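Local coordinates for protein methane monooxygenase hydroxylase, MmoD (Methylosinus sporium, PDB 6D7K) that binds the hydroxylase component of soluble methane monooxygenase and probably restrains its activity, at residues P10-E13 with A14-I17; I19-A23 with R24-F28. One frame throughout, in Å; residues are numbered along the deposited sequence.

Interaction 1 (P10-E13 with A14-I17)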
loop_
_atom_site.group_PDB
_atom_site.type_symbol
_atom_site.label_atom_id
_atom_site.label_comp_id
_atom_site.label_asym_id
_atom_site.label_seq_id
_atom_site.Cartn_x
_atom_site.Cartn_y
_atom_site.Cartn_z
ATOM N N PRO H 10 -28.840 21.534 -5.114
ATOM C CA PRO H 10 -29.913 21.195 -4.156
ATOM C C PRO H 10 -29.638 21.702 -2.731
ATOM O O PRO H 10 -29.799 20.937 -1.786
ATOM C CB PRO H 10 -29.952 19.649 -4.180
ATOM C CG PRO H 10 -29.150 19.235 -5.369
ATOM C CD PRO H 10 -28.164 20.339 -5.647
ATOM N N THR H 11 -29.237 22.965 -2.577
ATOM C CA THR H 11 -28.790 23.477 -1.285
ATOM C C THR H 11 -29.982 23.873 -0.408
ATOM O O THR H 11 -30.922 24.526 -0.874
ATOM C CB THR H 11 -27.845 24.667 -1.470
ATOM O OG1 THR H 11 -26.686 24.254 -2.206
ATOM C CG2 THR H 11 -27.377 25.177 -0.128
ATOM N N THR H 12 -29.941 23.472 0.862
ATOM C CA THR H 12 -30.976 23.837 1.826
ATOM C C THR H 12 -30.299 24.194 3.147
ATOM O O THR H 12 -29.073 24.311 3.229
ATOM C CB THR H 12 -32.009 22.713 2.011
ATOM O OG1 THR H 12 -31.374 21.542 2.547
ATOM C CG2 THR H 12 -32.691 22.373 0.684
ATOM N N GLU H 13 -31.113 24.371 4.191
ATOM C CA GLU H 13 -30.601 24.636 5.532
ATOM C C GLU H 13 -30.038 23.383 6.198
ATOM O O GLU H 13 -29.321 23.494 7.206
ATOM C CB GLU H 13 -31.706 25.234 6.408
ATOM C CG GLU H 13 -32.799 24.247 6.776
ATOM C CD GLU H 13 -33.756 24.791 7.829
ATOM O OE1 GLU H 13 -33.284 25.424 8.806
ATOM O OE2 GLU H 13 -34.985 24.589 7.674
ATOM N N ALA H 14 -30.360 22.200 5.667
ATOM C CA ALA H 14 -29.801 20.941 6.136
ATOM C C ALA H 14 -28.607 20.483 5.306
ATOM O O ALA H 14 -27.915 19.534 5.695
ATOM C CB ALA H 14 -30.879 19.848 6.116
ATOM N N SER H 15 -28.345 21.135 4.186
ATOM C CA SER H 15 -27.397 20.600 3.233
ATOM C C SER H 15 -25.986 21.046 3.595
ATOM O O SER H 15 -25.757 21.759 4.575
ATOM C CB SER H 15 -27.776 21.029 1.815
ATOM O OG SER H 15 -27.298 22.333 1.515
ATOM N N ARG H 16 -25.026 20.583 2.808
ATOM C CA ARG H 16 -23.708 21.170 2.799
ATOM C C ARG H 16 -23.726 22.440 1.956
ATOM O O ARG H 16 -24.645 22.681 1.164
ATOM C CB ARG H 16 -22.697 20.176 2.246
ATOM C CG ARG H 16 -22.930 19.867 0.820
ATOM C CD ARG H 16 -21.875 18.950 0.280
ATOM N NE ARG H 16 -21.869 18.960 -1.182
ATOM C CZ ARG H 16 -20.985 18.304 -1.923
ATOM N NH1 ARG H 16 -20.039 17.585 -1.334
ATOM N NH2 ARG H 16 -21.041 18.373 -3.251
ATOM N N ILE H 17 -22.679 23.244 2.112
ATOM C CA ILE H 17 -22.638 24.606 1.597
ATOM C C ILE H 17 -21.357 24.762 0.798
ATOM O O ILE H 17 -20.291 24.348 1.256
ATOM C CB ILE H 17 -22.699 25.632 2.752
ATOM C CG1 ILE H 17 -24.045 25.552 3.473
ATOM C CG2 ILE H 17 -22.401 27.057 2.279
ATOM C CD1 ILE H 17 -25.159 26.208 2.730
#

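Interaction 2 (I19-A23 with R24-F28)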
loop_
_atom_site.group_PDB
_atom_site.type_symbol
_atom_site.label_atom_id
_atom_site.label_comp_id
_atom_site.label_asym_id
_atom_site.label_seq_id
_atom_site.Cartn_x
_atom_site.Cartn_y
_atom_site.Cartn_z
ATOM N N ILE H 19 -18.347 26.765 -0.361
ATOM C CA ILE H 19 -17.626 27.940 0.112
ATOM C C ILE H 19 -16.492 28.379 -0.815
ATOM O O ILE H 19 -15.981 29.500 -0.653
ATOM C CB ILE H 19 -17.098 27.743 1.556
ATOM C CG1 ILE H 19 -16.190 26.514 1.679
ATOM C CG2 ILE H 19 -18.248 27.650 2.544
ATOM C CD1 ILE H 19 -15.406 26.457 2.997
ATOM N N HIS H 20 -16.088 27.557 -1.781
ATOM C CA HIS H 20 -15.094 27.987 -2.765
ATOM C C HIS H 20 -15.352 27.296 -4.092
ATOM O O HIS H 20 -15.688 26.112 -4.131
ATOM C CB HIS H 20 -13.665 27.689 -2.312
ATOM C CG HIS H 20 -12.623 28.333 -3.162
ATOM N ND1 HIS H 20 -12.113 29.582 -2.887
ATOM C CD2 HIS H 20 -11.988 27.903 -4.278
ATOM C CE1 HIS H 20 -11.216 29.899 -3.805
ATOM N NE2 HIS H 20 -11.115 28.892 -4.656
ATOM N N SER H 21 -15.194 28.046 -5.176
ATOM C CA SER H 21 -15.388 27.505 -6.517
ATOM C C SER H 21 -14.604 28.371 -7.474
ATOM O O SER H 21 -14.890 29.561 -7.598
ATOM C CB SER H 21 -16.848 27.480 -6.910
ATOM O OG SER H 21 -17.034 26.573 -7.981
ATOM N N ASP H 22 -13.599 27.794 -8.116
ATOM C CA ASP H 22 -12.911 28.463 -9.204
ATOM C C ASP H 22 -12.630 27.408 -10.275
ATOM O O ASP H 22 -13.179 26.298 -10.237
ATOM C CB ASP H 22 -11.673 29.211 -8.687
ATOM C CG ASP H 22 -10.604 28.286 -8.130
ATOM O OD1 ASP H 22 -10.538 27.098 -8.526
ATOM O OD2 ASP H 22 -9.813 28.759 -7.287
ATOM N N ALA H 23 -11.792 27.757 -11.256
ATOM C CA ALA H 23 -11.632 26.871 -12.411
ATOM C C ALA H 23 -11.203 25.466 -11.999
ATOM O O ALA H 23 -11.580 24.488 -12.654
ATOM C CB ALA H 23 -10.624 27.457 -13.395
ATOM N N ARG H 24 -10.428 25.348 -10.916
ATOM C CA ARG H 24 -9.810 24.094 -10.532
ATOM C C ARG H 24 -10.196 23.591 -9.150
ATOM O O ARG H 24 -10.204 22.378 -8.949
ATOM C CB ARG H 24 -8.276 24.211 -10.603
ATOM C CG ARG H 24 -7.664 23.499 -11.819
ATOM C CD ARG H 24 -6.173 23.818 -12.016
ATOM N NE ARG H 24 -5.339 23.401 -10.890
ATOM C CZ ARG H 24 -4.602 22.292 -10.864
ATOM N NH1 ARG H 24 -4.590 21.474 -11.905
ATOM N NH2 ARG H 24 -3.879 21.999 -9.790
ATOM N N TYR H 25 -10.518 24.460 -8.192
ATOM C CA TYR H 25 -10.761 24.026 -6.819
ATOM C C TYR H 25 -12.211 24.252 -6.406
ATOM O O TYR H 25 -12.850 25.205 -6.846
ATOM C CB TYR H 25 -9.820 24.737 -5.860
ATOM C CG TYR H 25 -8.380 24.288 -6.012
ATOM C CD1 TYR H 25 -7.953 23.055 -5.504
ATOM C CD2 TYR H 25 -7.444 25.085 -6.660
ATOM C CE1 TYR H 25 -6.630 22.637 -5.634
ATOM C CE2 TYR H 25 -6.118 24.676 -6.792
ATOM C CZ TYR H 25 -5.718 23.453 -6.282
ATOM O OH TYR H 25 -4.411 23.041 -6.427
ATOM N N GLU H 26 -12.735 23.340 -5.589
ATOM C CA GLU H 26 -14.000 23.528 -4.895
ATOM C C GLU H 26 -13.812 23.168 -3.427
ATOM O O GLU H 26 -12.997 22.300 -3.098
ATOM C CB GLU H 26 -15.111 22.669 -5.493
ATOM C CG GLU H 26 -15.470 23.054 -6.907
ATOM C CD GLU H 26 -16.812 22.492 -7.352
ATOM O OE1 GLU H 26 -16.939 21.248 -7.438
ATOM O OE2 GLU H 26 -17.741 23.302 -7.609
ATOM N N ALA H 27 -14.565 23.826 -2.538
ATOM C CA ALA H 27 -14.545 23.454 -1.126
ATOM C C ALA H 27 -15.949 23.510 -0.546
ATOM O O ALA H 27 -16.687 24.468 -0.782
ATOM C CB ALA H 27 -13.606 24.356 -0.324
ATOM N N PHE H 28 -16.317 22.486 0.208
ATOM C CA PHE H 28 -17.619 22.423 0.846
ATOM C C PHE H 28 -17.431 22.412 2.356
ATOM O O PHE H 28 -16.364 22.054 2.861
ATOM C CB PHE H 28 -18.402 21.186 0.394
ATOM C CG PHE H 28 -18.737 21.186 -1.088
ATOM C CD1 PHE H 28 -17.808 20.744 -2.035
ATOM C CD2 PHE H 28 -19.977 21.635 -1.535
ATOM C CE1 PHE H 28 -18.121 20.757 -3.394
ATOM C CE2 PHE H 28 -20.279 21.662 -2.891
ATOM C CZ PHE H 28 -19.358 21.214 -3.817
#

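Interaction 1 (P10-E13 with A14-I17)
Ser15 turns its hydroxyl back toward Thr12, and the pair draws the chain ahead of the first strand into a reversal. Ser15 OG lies between its own backbone N and carbonyl carbon (chi1 83°), a rotation that brings it to Thr12 N. There Ser15 OG accepts a hydrogen bond of 3.0 Å from Thr12 N, with an N-H...O angle of 159°. The same hydroxyl donates to Arg16 O at 2.7 Å from Ser15 OG, so it is gripped by one donor and one acceptor, which should fix its rotation. Thr12 answers from its own side chain: OG1 points over the bend and takes a weak hydrogen bond from Ala14 N, an ST turn. Beneath it, Ser15 N reaches Thr12 O through another weak bond (3.4 Å), closing a type I beta turn with Glu13 and Ala14 at its corners. Thr12 OG1 also passes alongside the Ser15 side chain, 3.7 Å from Ser15 CB. Farther from the bend, the methyl CG2 of Thr11 sits 3.3 Å from Ser15 OG and 3.8 Å from Ile17 CD1, the Thr11 and Ile17 side chains crossing at about a right angle. The turn lies at the surface; beyond it, Arg16 forms a salt bridge with Glu39 and makes a cation-pi contact with Phe28, while Ile17 begins strand 17-21, bonded through its backbone to Thr29 of strand 25-31.

Interaction 2 (I19-A23 with R24-F28)
A beta hairpin is formed here: the antiparallel strands 17-21 and 25-31 are joined by a tight turn at Ala23 and Arg24. At the end away from the turn a classic beta bulge sets Ile19 and His20 both against Ala27: Ile19 N bonds Ala27 O at 2.9 Å, and His20 N reaches the same oxygen by a weak bond. Ala27 N returns a bond to His20 O. His20 CB lies 3.9 Å from Ala27 CB, and on this face His20 packs on Leu66 and Ala27 on Val62, both of helix 55-74. On the other face, Ser21 OG makes a weak bond to Glu26 OE2.

Asp22 organises the turn. Its CG is held between the backbone N and the carbonyl carbon (chi1 65°), which swings OD1 across the chain reversal. Asp22 OD1 takes Tyr25 N at 2.7 Å nearly along its C-O axis and Arg24 N at 3.0 Å from the anti side, the latter forming an Asx turn. Asp22 N in turn donates to Tyr25 O, 3.0 Å away. The second oxygen, Asp22 OD2, is met from above the carboxylate plane by His20 NE2 at 2.9 Å, with OD2 close to the imidazole plane; Lys70 adds a salt bridge to it. With an alanine in place of Asp22, the amides of Arg24 and Tyr25 would probably lose their shared acceptor, and the His20 ring would probably be freer to turn.

One carboxylate thus serves two amides with one oxygen and a histidine and a lysine with the other. Lys70 and the donor N-H groups would be expected to favour its charged form, coupling the turn electrostatically to helix 55-74.

In the fold
From the first modelled residues, the chain enters interaction 1, whose turn closes a short surface loop and leads directly into strand 17-21. Interaction 2 then closes the hairpin between that strand and strand 25-31. The two lie in series, neither nested nor crossed, with centres about 16 Å apart. They nonetheless meet at the base of the hairpin, where Arg16 NE comes within 3.3 Å of Phe28 CD2. Within the chain, strand 17-21 is an outer strand of the four-stranded antiparallel sheet: interaction 1 lies before its start, and interaction 2 pairs it with the next strand, which in turn pairs with strand 36-42 and packs against helix 55-74.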